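Local coordinates for group II chitinase (Ostrinia furnacalis, PDB 6JAV), which probably hydrolyses internal linkages of chitin through this first family 18 catalytic domain of a much longer enzyme, here with a bound inhibitor, at residues W58-Y61 with F65-R68; V176-Y181 with M235-P240; P311-Y314 with W319-F322; D349-R354 with H362-A367. One frame throughout, in Å; residues are numbered along the deposited sequence.

Contact 1: W58-Y61 with F65-R68; sequences WSDY and FYER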
loop_
_atom_site.group_PDB
_atom_site.type_symbol
_atom_site.label_atom_id
_atom_site.label_comp_id
_atom_site.label_asym_id
_atom_site.label_seq_id
_atom_site.Cartn_x
_atom_site.Cartn_y
_atom_site.Cartn_z
ATOM N N TRP A 58 -10.925 5.928 20.060
ATOM C CA TRP A 58 -9.984 5.995 21.184
ATOM C C TRP A 58 -8.642 6.564 20.727
ATOM O O TRP A 58 -8.069 7.439 21.392
ATOM C CB TRP A 58 -9.800 4.608 21.830
ATOM C CG TRP A 58 -8.691 4.485 22.913
ATOM C CD1 TRP A 58 -7.572 3.703 22.859
ATOM C CD2 TRP A 58 -8.648 5.147 24.174
ATOM N NE1 TRP A 58 -6.829 3.841 24.013
ATOM C CE2 TRP A 58 -7.473 4.727 24.836
ATOM C CE3 TRP A 58 -9.481 6.053 24.801
ATOM C CZ2 TRP A 58 -7.115 5.201 26.104
ATOM C CZ3 TRP A 58 -9.122 6.540 26.062
ATOM C CH2 TRP A 58 -7.952 6.114 26.690
ATOM N N SER A 59 -8.119 6.079 19.594
ATOM C CA SER A 59 -6.846 6.622 19.117
ATOM C C SER A 59 -7.055 7.915 18.333
ATOM O O SER A 59 -6.447 8.947 18.651
ATOM C CB SER A 59 -6.080 5.585 18.289
ATOM O OG SER A 59 -6.803 5.236 17.112
ATOM N N ASP A 60 -7.943 7.877 17.338
ATOM C CA ASP A 60 -8.067 8.975 16.378
ATOM C C ASP A 60 -8.489 10.268 17.054
ATOM O O ASP A 60 -8.010 11.347 16.686
ATOM C CB ASP A 60 -9.102 8.618 15.290
ATOM C CG ASP A 60 -8.762 7.347 14.510
ATOM O OD1 ASP A 60 -7.586 6.928 14.463
ATOM O OD2 ASP A 60 -9.705 6.736 13.958
ATOM N N TYR A 61 -9.434 10.189 17.996
ATOM C CA TYR A 61 -9.995 11.357 18.682
ATOM C C TYR A 61 -9.471 11.481 20.108
ATOM O O TYR A 61 -8.831 12.480 20.453
ATOM C CB TYR A 61 -11.528 11.263 18.699
ATOM C CG TYR A 61 -12.213 11.358 17.353
ATOM C CD1 TYR A 61 -11.615 12.015 16.280
ATOM C CD2 TYR A 61 -13.475 10.817 17.169
ATOM C CE1 TYR A 61 -12.265 12.096 15.044
ATOM C CE2 TYR A 61 -14.130 10.904 15.950
ATOM C CZ TYR A 61 -13.507 11.546 14.897
ATOM O OH TYR A 61 -14.164 11.641 13.682
ATOM N N PHE A 65 -4.826 11.157 17.693
ATOM C CA PHE A 65 -3.937 10.660 16.634
ATOM C C PHE A 65 -4.093 11.447 15.333
ATOM O O PHE A 65 -3.091 11.691 14.650
ATOM C CB PHE A 65 -4.160 9.170 16.350
ATOM C CG PHE A 65 -3.351 8.231 17.221
ATOM C CD1 PHE A 65 -3.064 8.541 18.540
ATOM C CD2 PHE A 65 -2.917 7.008 16.718
ATOM C CE1 PHE A 65 -2.321 7.641 19.336
ATOM C CE2 PHE A 65 -2.188 6.116 17.507
ATOM C CZ PHE A 65 -1.897 6.438 18.824
ATOM N N TYR A 66 -5.319 11.842 14.947
ATOM C CA TYR A 66 -5.430 12.662 13.738
ATOM C C TYR A 66 -4.568 13.919 13.862
ATOM O O TYR A 66 -3.757 14.228 12.966
ATOM C CB TYR A 66 -6.869 13.081 13.474
ATOM C CG TYR A 66 -7.828 12.078 12.879
ATOM C CD1 TYR A 66 -7.428 10.814 12.426
ATOM C CD2 TYR A 66 -9.155 12.433 12.741
ATOM C CE1 TYR A 66 -8.361 9.923 11.857
ATOM C CE2 TYR A 66 -10.075 11.567 12.185
ATOM C CZ TYR A 66 -9.672 10.321 11.746
ATOM O OH TYR A 66 -10.621 9.465 11.198
ATOM N N GLU A 67 -4.721 14.659 14.969
ATOM C CA GLU A 67 -3.932 15.869 15.157
ATOM C C GLU A 67 -2.445 15.585 15.185
ATOM O O GLU A 67 -1.642 16.371 14.657
ATOM C CB GLU A 67 -4.357 16.579 16.436
ATOM C CG GLU A 67 -5.782 17.038 16.391
ATOM C CD GLU A 67 -6.719 15.997 16.739
ATOM O OE1 GLU A 67 -6.301 14.828 16.714
ATOM O OE2 GLU A 67 -7.920 16.234 17.005
ATOM N N ARG A 68 -2.042 14.470 15.807
ATOM C CA ARG A 68 -0.632 14.178 15.961
ATOM C C ARG A 68 0.013 13.726 14.656
ATOM O O ARG A 68 1.247 13.751 14.566
ATOM C CB ARG A 68 -0.453 13.132 17.067
ATOM C CG ARG A 68 -0.679 13.748 18.475
ATOM C CD ARG A 68 -1.060 12.664 19.442
ATOM N NE ARG A 68 0.038 11.733 19.651
ATOM C CZ ARG A 68 -0.039 10.655 20.429
ATOM N NH1 ARG A 68 -1.171 10.364 21.075
ATOM N NH2 ARG A 68 1.021 9.882 20.581
HETATM O O HOH W 1 -10.073 6.832 11.368
#
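D60 lays its CB over one face of the Y66 ring, 4.0 Å from the ring centroid and offset toward the rim. The two residues belong to consecutive short helices, 57-62 and 65-70, in the region between strands 38-46 and 78-84 of the family 18 TIM barrel. With CG beside the backbone N (chi1 -59°), the carboxylate of D60 follows the same face: D60 CG is 3.7 Å from Y66 CE1, and the carboxylate and ring planes differ by only 10°. The two polar ends are joined through water 1, which gives a hydrogen bond to D60 OD2 at 2.6 Å and takes one from Y66 OH at 2.7 Å. D60 OD1 is held by Y41 OH and N15 ND2, and OD2 also meets the backbone N of D56, so several bonds grip this buried carboxylate.

One residue earlier in each helix a similar overlap recurs: S59 CB sits 3.9 Å from the centroid of the F65 ring, over its centre. The backbones meet in the same order. F65 N donates to S59 O at 2.9 Å and Y66 N to D60 O at 3.2 Å, so carbonyls of the first helix receive N-H groups that open the second. Strand 38-46, through Y41 and A44, and helix 101-118, through F114, pack against the pair. Farther out, the rings of Y61 and Y66 stand almost perpendicular, their planes at 89°, and the nearest atoms are Y61 CE1 and Y66 CE2, 3.6 Å apart.

Contact 2: V176-Y181 with M235-P240; sequences VIDAGY and MEKGTP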
loop_
_atom_site.group_PDB
_atom_site.type_symbol
_atom_site.label_atom_id
_atom_site.label_comp_id
_atom_site.label_asym_id
_atom_site.label_seq_id
_atom_site.Cartn_x
_atom_site.Cartn_y
_atom_site.Cartn_z
ATOM N N VAL A 176 -8.871 -6.731 -12.363
ATOM C CA VAL A 176 -9.505 -5.742 -11.492
ATOM C C VAL A 176 -9.416 -4.357 -12.102
ATOM O O VAL A 176 -10.375 -3.590 -12.051
ATOM C CB VAL A 176 -8.871 -5.790 -10.086
ATOM C CG1 VAL A 176 -9.491 -4.714 -9.205
ATOM C CG2 VAL A 176 -9.075 -7.176 -9.483
ATOM N N ILE A 177 -8.259 -4.003 -12.657
ATOM C CA ILE A 177 -8.108 -2.715 -13.315
ATOM C C ILE A 177 -9.151 -2.572 -14.418
ATOM O O ILE A 177 -9.830 -1.545 -14.533
ATOM C CB ILE A 177 -6.675 -2.566 -13.863
ATOM C CG1 ILE A 177 -5.616 -2.537 -12.726
ATOM C CG2 ILE A 177 -6.555 -1.313 -14.722
ATOM C CD1 ILE A 177 -4.205 -2.866 -13.253
ATOM N N ASP A 178 -9.272 -3.614 -15.250
ATOM C CA ASP A 178 -10.207 -3.571 -16.369
ATOM C C ASP A 178 -11.645 -3.426 -15.881
ATOM O O ASP A 178 -12.450 -2.717 -16.503
ATOM C CB ASP A 178 -10.080 -4.859 -17.180
ATOM C CG ASP A 178 -8.830 -4.907 -18.059
ATOM O OD1 ASP A 178 -8.169 -3.854 -18.274
ATOM O OD2 ASP A 178 -8.548 -6.033 -18.578
ATOM N N ALA A 179 -11.992 -4.092 -14.776
ATOM C CA ALA A 179 -13.375 -4.124 -14.317
ATOM C C ALA A 179 -13.770 -2.903 -13.507
ATOM O O ALA A 179 -14.931 -2.484 -13.572
ATOM C CB ALA A 179 -13.631 -5.356 -13.450
ATOM N N GLY A 180 -12.849 -2.313 -12.748
ATOM C CA GLY A 180 -13.253 -1.360 -11.736
ATOM C C GLY A 180 -12.930 0.084 -12.026
ATOM O O GLY A 180 -13.509 0.961 -11.387
ATOM N N TYR A 181 -11.995 0.369 -12.946
ATOM C CA TYR A 181 -11.458 1.714 -13.059
ATOM C C TYR A 181 -11.702 2.317 -14.433
ATOM O O TYR A 181 -11.279 1.744 -15.443
ATOM C CB TYR A 181 -9.957 1.724 -12.781
ATOM C CG TYR A 181 -9.592 1.247 -11.391
ATOM C CD1 TYR A 181 -10.070 1.879 -10.245
ATOM C CD2 TYR A 181 -8.708 0.209 -11.235
ATOM C CE1 TYR A 181 -9.703 1.423 -8.963
ATOM C CE2 TYR A 181 -8.346 -0.250 -9.987
ATOM C CZ TYR A 181 -8.848 0.360 -8.858
ATOM O OH TYR A 181 -8.432 -0.143 -7.633
ATOM N N MET A 235 -0.256 2.874 -17.529
ATOM C CA MET A 235 0.082 3.890 -18.528
ATOM C C MET A 235 -0.620 3.620 -19.859
ATOM O O MET A 235 -1.145 4.557 -20.482
ATOM C CB MET A 235 1.597 4.001 -18.680
ATOM C CG MET A 235 2.227 4.578 -17.400
ATOM S SD MET A 235 3.920 5.159 -17.609
ATOM C CE MET A 235 4.688 3.591 -17.842
ATOM N N GLU A 236 -0.664 2.356 -20.286
ATOM C CA GLU A 236 -1.348 2.017 -21.541
ATOM C C GLU A 236 -2.826 2.389 -21.472
ATOM O O GLU A 236 -3.419 2.834 -22.470
ATOM C CB GLU A 236 -1.174 0.520 -21.807
ATOM C CG GLU A 236 -1.919 -0.024 -23.025
ATOM C CD GLU A 236 -1.882 -1.557 -23.106
ATOM O OE1 GLU A 236 -0.890 -2.174 -22.652
ATOM O OE2 GLU A 236 -2.857 -2.146 -23.617
ATOM N N LYS A 237 -3.430 2.248 -20.287
ATOM C CA LYS A 237 -4.840 2.576 -20.102
ATOM C C LYS A 237 -5.110 4.072 -20.031
ATOM O O LYS A 237 -6.285 4.466 -19.953
ATOM C CB LYS A 237 -5.384 1.874 -18.841
ATOM C CG LYS A 237 -5.420 0.355 -18.958
ATOM C CD LYS A 237 -6.651 -0.107 -19.692
ATOM C CE LYS A 237 -7.679 -0.608 -18.720
ATOM N NZ LYS A 237 -8.975 -0.990 -19.391
ATOM N N GLY A 238 -4.074 4.916 -20.020
ATOM C CA GLY A 238 -4.247 6.360 -20.070
ATOM C C GLY A 238 -3.655 7.140 -18.909
ATOM O O GLY A 238 -3.912 8.345 -18.784
ATOM N N THR A 239 -2.821 6.491 -18.048
ATOM C CA THR A 239 -2.315 7.255 -16.908
ATOM C C THR A 239 -0.972 7.898 -17.249
ATOM O O THR A 239 -0.044 7.183 -17.650
ATOM C CB THR A 239 -2.106 6.331 -15.712
ATOM O OG1 THR A 239 -3.313 5.606 -15.476
ATOM C CG2 THR A 239 -1.769 7.118 -14.447
ATOM N N PRO A 240 -0.812 9.207 -17.049
ATOM C CA PRO A 240 0.525 9.825 -17.182
ATOM C C PRO A 240 1.508 9.273 -16.159
ATOM O O PRO A 240 1.141 8.989 -15.011
ATOM C CB PRO A 240 0.267 11.317 -16.939
ATOM C CG PRO A 240 -1.239 11.522 -17.148
ATOM C CD PRO A 240 -1.867 10.198 -16.739
HETATM O O HOH W 2 -10.356 -0.178 -17.128
#
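K237, near where helix 227-236 runs out, reaches D178 on the last turns of helix 174-180. Its chain bends at chi2 (-82°) and again at chi3, and this turning brings the ammonium group up against the carboxylate at about a right angle to the D178 side chain. K237 NZ lies 3.2 Å from D178 OD1, a salt bridge whose hydrogen bond is weak, and K237 CE is almost as close to the same oxygen at 3.3 Å. The same CE methylene of K237 also comes within 4.2 Å of I177 CG2, so the lysine brings an apolar flank as well as a charge. The strongest polar partner of D178 is Y233, whose OH bonds OD1, while OD2 forms a salt bridge with K174.

K237 NZ also donates to water 2 at 2.8 Å. That water lies 2.7 Å from Y181 O and 3.0 Å from I177 O, placing the ammonium group beside carbonyls at the C-terminal end of helix 174-180, where the helix dipole would probably favour a positive charge.

At G238 the backbone turns to a positive phi of 122° and closes a Schellman motif, with G238 N bonded to M235 O at 3.0 Å. T239 then folds back on the same helix end, its OG1 bonding W234 O. The segment lies against helix 183-189, through V183 and A187, and strand 244-257, through I244, while I177 faces Y233 and W234 of helix 227-236.

Contact 3: P311-Y314 with W319-F322; sequences PYAY and WVSF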
loop_
_atom_site.group_PDB
_atom_site.type_symbol
_atom_site.label_atom_id
_atom_site.label_comp_id
_atom_site.label_asym_id
_atom_site.label_seq_id
_atom_site.Cartn_x
_atom_site.Cartn_y
_atom_site.Cartn_z
ATOM N N PRO A 311 14.137 -11.410 -2.284
ATOM C CA PRO A 311 14.456 -12.719 -1.696
ATOM C C PRO A 311 13.234 -13.455 -1.181
ATOM O O PRO A 311 12.141 -12.913 -0.985
ATOM C CB PRO A 311 15.380 -12.380 -0.525
ATOM C CG PRO A 311 15.076 -10.942 -0.232
ATOM C CD PRO A 311 14.652 -10.286 -1.491
ATOM N N TYR A 312 13.449 -14.743 -0.910
ATOM C CA TYR A 312 12.600 -15.461 0.029
ATOM C C TYR A 312 13.493 -16.114 1.075
ATOM O O TYR A 312 14.706 -16.219 0.897
ATOM C CB TYR A 312 11.656 -16.463 -0.645
ATOM C CG TYR A 312 12.337 -17.588 -1.403
ATOM C CD1 TYR A 312 12.702 -18.758 -0.747
ATOM C CD2 TYR A 312 12.569 -17.491 -2.775
ATOM C CE1 TYR A 312 13.298 -19.806 -1.443
ATOM C CE2 TYR A 312 13.174 -18.553 -3.479
ATOM C CZ TYR A 312 13.528 -19.683 -2.799
ATOM O OH TYR A 312 14.130 -20.738 -3.469
ATOM N N ALA A 313 12.889 -16.484 2.192
ATOM C CA ALA A 313 13.638 -17.105 3.289
ATOM C C ALA A 313 12.808 -18.215 3.912
ATOM O O ALA A 313 11.578 -18.150 3.943
ATOM C CB ALA A 313 14.029 -16.065 4.352
ATOM N N TYR A 314 13.485 -19.244 4.451
ATOM C CA TYR A 314 12.722 -20.374 4.966
ATOM C C TYR A 314 13.448 -21.048 6.122
ATOM O O TYR A 314 14.666 -20.936 6.271
ATOM C CB TYR A 314 12.390 -21.405 3.871
ATOM C CG TYR A 314 13.630 -22.042 3.268
ATOM C CD1 TYR A 314 14.309 -21.447 2.206
ATOM C CD2 TYR A 314 14.146 -23.224 3.799
ATOM C CE1 TYR A 314 15.457 -22.014 1.674
ATOM C CE2 TYR A 314 15.275 -23.798 3.272
ATOM C CZ TYR A 314 15.931 -23.197 2.220
ATOM O OH TYR A 314 17.069 -23.786 1.715
ATOM N N TRP A 319 8.024 -20.305 5.309
ATOM C CA TRP A 319 8.624 -19.729 4.106
ATOM C C TRP A 319 8.043 -18.325 3.928
ATOM O O TRP A 319 6.829 -18.150 4.076
ATOM C CB TRP A 319 8.213 -20.624 2.924
ATOM C CG TRP A 319 8.904 -20.474 1.597
ATOM C CD1 TRP A 319 9.868 -21.315 1.062
ATOM C CD2 TRP A 319 8.599 -19.521 0.569
ATOM N NE1 TRP A 319 10.203 -20.903 -0.212
ATOM C CE2 TRP A 319 9.442 -19.805 -0.537
ATOM C CE3 TRP A 319 7.716 -18.423 0.486
ATOM C CZ2 TRP A 319 9.418 -19.051 -1.711
ATOM C CZ3 TRP A 319 7.681 -17.675 -0.695
ATOM C CH2 TRP A 319 8.535 -17.985 -1.770
ATOM N N VAL A 320 8.882 -17.333 3.625
ATOM C CA VAL A 320 8.386 -15.953 3.493
ATOM C C VAL A 320 9.072 -15.269 2.321
ATOM O O VAL A 320 10.278 -15.421 2.119
ATOM C CB VAL A 320 8.588 -15.175 4.817
ATOM C CG1 VAL A 320 10.060 -15.031 5.161
ATOM C CG2 VAL A 320 7.896 -13.784 4.749
ATOM N N SER A 321 8.305 -14.502 1.534
ATOM C CA SER A 321 8.897 -13.714 0.458
ATOM C C SER A 321 8.721 -12.236 0.768
ATOM O O SER A 321 7.708 -11.841 1.353
ATOM C CB SER A 321 8.259 -14.048 -0.896
ATOM O OG SER A 321 6.867 -13.811 -0.876
ATOM N N PHE A 322 9.707 -11.426 0.382
ATOM C CA PHE A 322 9.786 -10.048 0.869
ATOM C C PHE A 322 10.786 -9.267 0.028
ATOM O O PHE A 322 11.488 -9.818 -0.830
ATOM C CB PHE A 322 10.174 -10.024 2.365
ATOM C CG PHE A 322 11.565 -10.519 2.632
ATOM C CD1 PHE A 322 11.832 -11.890 2.643
ATOM C CD2 PHE A 322 12.620 -9.638 2.816
ATOM C CE1 PHE A 322 13.133 -12.367 2.870
ATOM C CE2 PHE A 322 13.939 -10.124 3.059
ATOM C CZ PHE A 322 14.165 -11.493 3.064
#
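The ring of Y312 and the six-membered ring of W319 form an offset stack, centroids 4.6 Å apart and planes 20° from each other. W319 CZ2 lies beneath the tyrosine ring, 3.3 Å from Y312 CG, while Y312 CB covers the indole in turn. The indole reaches back under Y312 because its CG is anti to the backbone N (chi1 -167°), and W319 CD1 meets Y314 CB at 3.8 Å. On the other face of this antiparallel hairpin, A313 and V320 turn toward helix 287-296. At the open end P311 CG rests over one face of the F322 ring, 3.8 Å from its centroid.

A313 and V320, the hydrogen-bonded pair, exchange two bonds: A313 N to V320 O and V320 N to A313 O, both 2.8 Å. F322 N adds a longer bond to P311 O at 3.2 Å. At the polar margin, W319 NE1 donates to H263 O, and S321 OG bonds G209 O and V211 N.

The buried indole N-H and serine hydroxyl are thus satisfied by neighbouring loops, so the hairpin, probably part of the insertion domain common in family 18 chitinases, combines aromatic packing with polar ties.

Contact 4: D349-R354 with H362-A367; sequences DLDDYR and HPLLNA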
loop_
_atom_site.group_PDB
_atom_site.type_symbol
_atom_site.label_atom_id
_atom_site.label_comp_id
_atom_site.label_asym_id
_atom_site.label_seq_id
_atom_site.Cartn_x
_atom_site.Cartn_y
_atom_site.Cartn_z
ATOM N N ASP A 349 5.211 1.472 9.852
ATOM C CA ASP A 349 5.399 0.704 11.081
ATOM C C ASP A 349 5.879 -0.708 10.826
ATOM O O ASP A 349 6.040 -1.466 11.787
ATOM C CB ASP A 349 4.049 0.617 11.802
ATOM C CG ASP A 349 2.942 0.159 10.873
ATOM O OD1 ASP A 349 2.333 1.025 10.195
ATOM O OD2 ASP A 349 2.698 -1.056 10.759
ATOM N N LEU A 350 6.145 -1.082 9.574
ATOM C CA LEU A 350 6.573 -2.434 9.264
ATOM C C LEU A 350 8.048 -2.535 8.907
ATOM O O LEU A 350 8.608 -3.636 8.990
ATOM C CB LEU A 350 5.713 -3.041 8.139
ATOM C CG LEU A 350 4.193 -3.052 8.440
ATOM C CD1 LEU A 350 3.384 -3.394 7.174
ATOM C CD2 LEU A 350 3.848 -4.038 9.568
ATOM N N ASP A 351 8.674 -1.441 8.481
ATOM C CA ASP A 351 10.127 -1.377 8.301
ATOM C C ASP A 351 10.790 -1.485 9.677
ATOM O O ASP A 351 10.126 -1.392 10.709
ATOM C CB ASP A 351 10.459 -0.048 7.609
ATOM C CG ASP A 351 11.880 0.056 7.049
ATOM O OD1 ASP A 351 12.661 -0.927 7.016
ATOM O OD2 ASP A 351 12.188 1.191 6.627
ATOM N N ASP A 352 12.104 -1.696 9.701
ATOM C CA ASP A 352 12.834 -1.831 10.972
ATOM C C ASP A 352 13.179 -0.446 11.531
ATOM O O ASP A 352 14.337 -0.017 11.585
ATOM C CB ASP A 352 14.072 -2.695 10.765
ATOM C CG ASP A 352 14.786 -3.015 12.067
ATOM O OD1 ASP A 352 14.171 -2.861 13.151
ATOM O OD2 ASP A 352 15.978 -3.404 12.004
ATOM N N TYR A 353 12.131 0.262 11.986
ATOM C CA TYR A 353 12.310 1.635 12.478
ATOM C C TYR A 353 13.077 1.692 13.797
ATOM O O TYR A 353 13.603 2.760 14.136
ATOM C CB TYR A 353 10.955 2.386 12.599
ATOM C CG TYR A 353 9.946 1.681 13.491
ATOM C CD1 TYR A 353 9.176 0.657 12.989
ATOM C CD2 TYR A 353 9.768 2.057 14.824
ATOM C CE1 TYR A 353 8.280 -0.021 13.777
ATOM C CE2 TYR A 353 8.849 1.375 15.644
ATOM C CZ TYR A 353 8.130 0.330 15.109
ATOM O OH TYR A 353 7.180 -0.389 15.822
ATOM N N ARG A 354 13.168 0.577 14.525
ATOM C CA ARG A 354 13.904 0.544 15.793
ATOM C C ARG A 354 15.323 0.018 15.654
ATOM O O ARG A 354 16.045 -0.046 16.658
ATOM C CB ARG A 354 13.145 -0.293 16.823
ATOM C CG ARG A 354 11.808 0.309 17.151
ATOM C CD ARG A 354 11.261 -0.319 18.354
ATOM N NE ARG A 354 9.920 0.150 18.677
ATOM C CZ ARG A 354 9.659 1.233 19.390
ATOM N NH1 ARG A 354 10.651 1.984 19.857
ATOM N NH2 ARG A 354 8.399 1.563 19.634
ATOM N N HIS A 362 15.127 2.200 9.916
ATOM C CA HIS A 362 14.397 2.336 8.659
ATOM C C HIS A 362 15.273 1.935 7.467
ATOM O O HIS A 362 15.474 2.727 6.539
ATOM C CB HIS A 362 13.843 3.749 8.472
ATOM C CG HIS A 362 12.422 3.924 8.931
ATOM N ND1 HIS A 362 11.377 3.174 8.435
ATOM C CD2 HIS A 362 11.879 4.756 9.859
ATOM C CE1 HIS A 362 10.245 3.561 9.010
ATOM N NE2 HIS A 362 10.524 4.526 9.875
ATOM N N PRO A 363 15.798 0.708 7.447
ATOM C CA PRO A 363 16.692 0.339 6.332
ATOM C C PRO A 363 16.011 0.354 4.970
ATOM O O PRO A 363 16.610 0.792 3.976
ATOM C CB PRO A 363 17.180 -1.068 6.738
ATOM C CG PRO A 363 16.070 -1.614 7.606
ATOM C CD PRO A 363 15.585 -0.409 8.385
ATOM N N LEU A 364 14.776 -0.139 4.880
ATOM C CA LEU A 364 14.122 -0.157 3.573
ATOM C C LEU A 364 13.759 1.248 3.117
ATOM O O LEU A 364 14.012 1.633 1.960
ATOM C CB LEU A 364 12.883 -1.051 3.608
ATOM C CG LEU A 364 13.098 -2.539 3.953
ATOM C CD1 LEU A 364 11.795 -3.347 3.783
ATOM C CD2 LEU A 364 14.221 -3.176 3.155
ATOM N N LEU A 365 13.153 2.029 4.002
ATOM C CA LEU A 365 12.726 3.368 3.624
ATOM C C LEU A 365 13.913 4.277 3.342
ATOM O O LEU A 365 13.882 5.067 2.387
ATOM C CB LEU A 365 11.799 3.922 4.705
ATOM C CG LEU A 365 11.094 5.241 4.419
ATOM C CD1 LEU A 365 10.383 5.239 3.042
ATOM C CD2 LEU A 365 10.108 5.511 5.559
ATOM N N ASN A 366 14.984 4.167 4.128
ATOM C CA ASN A 366 16.195 4.924 3.794
ATOM C C ASN A 366 16.782 4.508 2.448
ATOM O O ASN A 366 17.338 5.347 1.731
ATOM C CB ASN A 366 17.243 4.806 4.898
ATOM C CG ASN A 366 17.096 5.884 5.927
ATOM O OD1 ASN A 366 17.326 7.067 5.640
ATOM N ND2 ASN A 366 16.708 5.499 7.147
ATOM N N ALA A 367 16.715 3.222 2.109
ATOM C CA ALA A 367 17.206 2.790 0.795
ATOM C C ALA A 367 16.406 3.455 -0.323
ATOM O O ALA A 367 16.976 3.891 -1.334
ATOM C CB ALA A 367 17.140 1.264 0.673
#
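D351 CB, pointing at helix 363-373, comes 3.5 Å from H362 ND1, and the D351 carboxylate, swung opposite the backbone N (chi1 -166°), is carried into the first turn of that helix. D351 OD1 takes a hydrogen bond from L364 N at 3.1 Å on its syn side, and packs on P363 CD at 3.3 Å; D352 N of its own loop gives it a weak bond as well. D351 OD2 is gripped twice, by L365 N at 2.9 Å and H362 ND1 at 2.8 Å, which come from opposite faces of the carboxylate plane. D351 OD2 lies in the plane of the imidazole, so the bond fixes the rotation of the H362 ring. Y353 CB covers one face of that ring, 3.5 Å from H362 NE2, and L365 CD2 the other. Beside it, H362 N donates to D352 O at 2.9 Å, D352 being the centre of an inverse gamma turn. The D352 carboxylate itself binds the backbone N atoms of R356 and C357.

A buried carboxylate receiving the first N-H groups of a helix is a capping arrangement, probably helped by the helix dipole; here it ties the loop after barrel strand 342-346 to the helix that follows it.

How the contacts relate
The four contacts follow one another along the chain and none touches another. Contacts 3 and 4 are the nearest by centres, 18 Å apart with nearest atoms about 6 Å apart; both pack against helix 287-296. Contacts 1 and 4 approach to about 10 Å between nearest atoms, whereas contact 2 lies across the chain's centre from both, its centre 35 Å from that of contact 1. None touches the inhibitor: the side chains of Y353, V320, I177 and F65 are about 11, 12, 13 and 14 Å from it. Contact 4 is also linked to the pocket directly, since D349 of its loop forms a salt bridge with R20, a residue of the inhibitor site.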